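Local coordinates for integron gene cassette protein HFX_CASS2 (Uncultured bacterium, PDB 3FXH) that is of unknown function, a largely helical product of a mobile integron gene cassette with two chains in its assembly, at residues Pro84-Lys88 with Asp89-Phe93. Residues are numbered along the deposited sequence; the frame is centred on the assembly and turned at random.
Sequences PLFEK and DTSSF
Glu87 and Ser91 join the end of the incoming loop to the first turn of helix 88-102. Ser91 N gives a hydrogen bond to Glu87 O at 3.0 Å, with an N-H...O angle of 169°, and the next rung runs from Ser92 N to Lys88 O at 2.8 Å. Lys88 O takes a second bond, from Ser92 OG at 2.9 Å. The two donors arrive from opposite faces of the carbonyl plane, the hydroxyl standing above it. With OG beside its own backbone N (chi1 -64°), Ser92 can turn its hydroxyl back onto the preceding turn, as a short polar side chain on an exposed helix face can readily do.

Phe86 extends its ring to the helix because CG lies anti to the backbone N (chi1 176°). Phe86 CE1 lies 2.9 Å from Ser91 OG, an unusually short approach. Ser91 CB is 3.6 Å from the same Phe86 CE1. Serine is small enough to fit beside the ring, its hydroxyl approaching obliquely, and OG also hydrogen-bonds a water that accepts from Glu87 N, so the NH of the N-cap residue is bridged to Ser91 in the first turn. An alanine at Phe86 would keep the backbone rungs but would probably strip the ring from one side of Ser91, leaving a gap between loop and helix.

On another side, a second water donates to Glu87 OE1 and hydrogen-bonds Thr90 OG1 at 2.6 Å. His26 of helix 24-43 hydrogen-bonds both Leu85 O in the loop and Thr90 OG1, joining loop and helix to helix 24-43, whose Ala27 and Ala30 pack against the threonine.

Glu87 is the N-cap residue of this loop-to-helix junction: its carbonyl takes the first rung, from Ser91 N, while its carboxylate is linked through water to Thr90.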
loop_
_atom_site.group_PDB
_atom_site.type_symbol
_atom_site.label_atom_id
_atom_site.label_comp_id
_atom_site.label_asym_id
_atom_site.label_seq_id
_atom_site.Cartn_x
_atom_site.Cartn_y
_atom_site.Cartn_z
ATOM N N PRO A 84 -6.297 -15.095 -18.108
ATOM C CA PRO A 84 -5.315 -16.094 -18.542
ATOM C C PRO A 84 -4.075 -16.071 -17.644
ATOM O O PRO A 84 -3.282 -17.014 -17.658
ATOM C CB PRO A 84 -4.959 -15.630 -19.960
ATOM C CG PRO A 84 -5.297 -14.167 -19.962
ATOM C CD PRO A 84 -6.553 -14.099 -19.159
ATOM N N LEU A 85 -3.914 -14.995 -16.877
ATOM C CA LEU A 85 -2.790 -14.857 -15.953
ATOM C C LEU A 85 -3.087 -15.476 -14.594
ATOM O O LEU A 85 -2.214 -15.531 -13.722
ATOM C CB LEU A 85 -2.435 -13.377 -15.752
ATOM C CG LEU A 85 -1.272 -12.781 -16.538
ATOM C CD1 LEU A 85 -1.183 -11.275 -16.306
ATOM C CD2 LEU A 85 0.025 -13.462 -16.141
ATOM N N PHE A 86 -4.324 -15.923 -14.406
ATOM C CA PHE A 86 -4.738 -16.490 -13.128
ATOM C C PHE A 86 -3.972 -17.775 -12.831
ATOM O O PHE A 86 -3.830 -18.639 -13.701
ATOM C CB PHE A 86 -6.244 -16.761 -13.111
ATOM C CG PHE A 86 -6.724 -17.433 -11.855
ATOM C CD1 PHE A 86 -6.988 -16.691 -10.717
ATOM C CD2 PHE A 86 -6.912 -18.806 -11.811
ATOM C CE1 PHE A 86 -7.428 -17.306 -9.558
ATOM C CE2 PHE A 86 -7.350 -19.426 -10.654
ATOM C CZ PHE A 86 -7.609 -18.676 -9.528
ATOM N N GLU A 87 -3.478 -17.891 -11.602
ATOM C CA GLU A 87 -2.816 -19.109 -11.144
ATOM C C GLU A 87 -3.335 -19.472 -9.760
ATOM O O GLU A 87 -3.241 -18.669 -8.830
ATOM C CB GLU A 87 -1.296 -18.934 -11.133
ATOM C CG GLU A 87 -0.735 -18.536 -12.493
ATOM C CD GLU A 87 0.779 -18.646 -12.582
ATOM O OE1 GLU A 87 1.424 -18.947 -11.556
ATOM O OE2 GLU A 87 1.321 -18.431 -13.688
ATOM N N LYS A 88 -3.902 -20.671 -9.633
ATOM C CA LYS A 88 -4.531 -21.096 -8.383
ATOM C C LYS A 88 -3.553 -21.119 -7.202
ATOM O O LYS A 88 -3.930 -20.791 -6.073
ATOM C CB LYS A 88 -5.218 -22.455 -8.547
ATOM C CG LYS A 88 -4.318 -23.533 -9.128
ATOM C CD LYS A 88 -5.121 -24.765 -9.520
ATOM C CE LYS A 88 -4.216 -25.839 -10.103
ATOM N NZ LYS A 88 -3.363 -25.288 -11.185
ATOM N N ASP A 89 -2.306 -21.504 -7.465
ATOM C CA ASP A 89 -1.272 -21.464 -6.435
ATOM C C ASP A 89 -1.107 -20.057 -5.846
ATOM O O ASP A 89 -1.016 -19.894 -4.632
ATOM C CB ASP A 89 0.067 -21.943 -6.993
ATOM C CG ASP A 89 0.057 -23.411 -7.348
ATOM O OD1 ASP A 89 -0.950 -24.086 -7.050
ATOM O OD2 ASP A 89 1.057 -23.887 -7.924
ATOM N N THR A 90 -1.040 -19.045 -6.707
ATOM C CA THR A 90 -0.867 -17.673 -6.238
ATOM C C THR A 90 -2.101 -17.195 -5.480
ATOM O O THR A 90 -1.991 -16.621 -4.399
ATOM C CB THR A 90 -0.552 -16.688 -7.390
ATOM O OG1 THR A 90 0.786 -16.901 -7.850
ATOM C CG2 THR A 90 -0.660 -15.248 -6.904
ATOM N N SER A 91 -3.276 -17.435 -6.047
ATOM C CA SER A 91 -4.507 -16.964 -5.432
ATOM C C SER A 91 -4.772 -17.661 -4.096
ATOM O O SER A 91 -5.164 -17.021 -3.125
ATOM C CB SER A 91 -5.687 -17.143 -6.391
ATOM O OG SER A 91 -5.439 -16.443 -7.606
ATOM N N SER A 92 -4.567 -18.970 -4.054
ATOM C CA SER A 92 -4.754 -19.726 -2.822
ATOM C C SER A 92 -3.742 -19.304 -1.757
ATOM O O SER A 92 -4.092 -19.178 -0.585
ATOM C CB SER A 92 -4.644 -21.229 -3.088
ATOM O OG SER A 92 -5.685 -21.675 -3.941
ATOM N N PHE A 93 -2.490 -19.093 -2.159
ATOM C CA PHE A 93 -1.479 -18.611 -1.214
ATOM C C PHE A 93 -1.905 -17.276 -0.626
ATOM O O PHE A 93 -1.849 -17.072 0.583
ATOM C CB PHE A 93 -0.101 -18.453 -1.864
ATOM C CG PHE A 93 0.896 -17.711 -0.992
ATOM C CD1 PHE A 93 1.686 -18.395 -0.078
ATOM C CD2 PHE A 93 1.032 -16.335 -1.084
ATOM C CE1 PHE A 93 2.595 -17.715 0.730
ATOM C CE2 PHE A 93 1.932 -15.642 -0.274
ATOM C CZ PHE A 93 2.720 -16.341 0.629
HETATM O O HOH W 1 -3.558 -15.667 -9.771
HETATM O O HOH W 2 1.850 -19.157 -8.617
#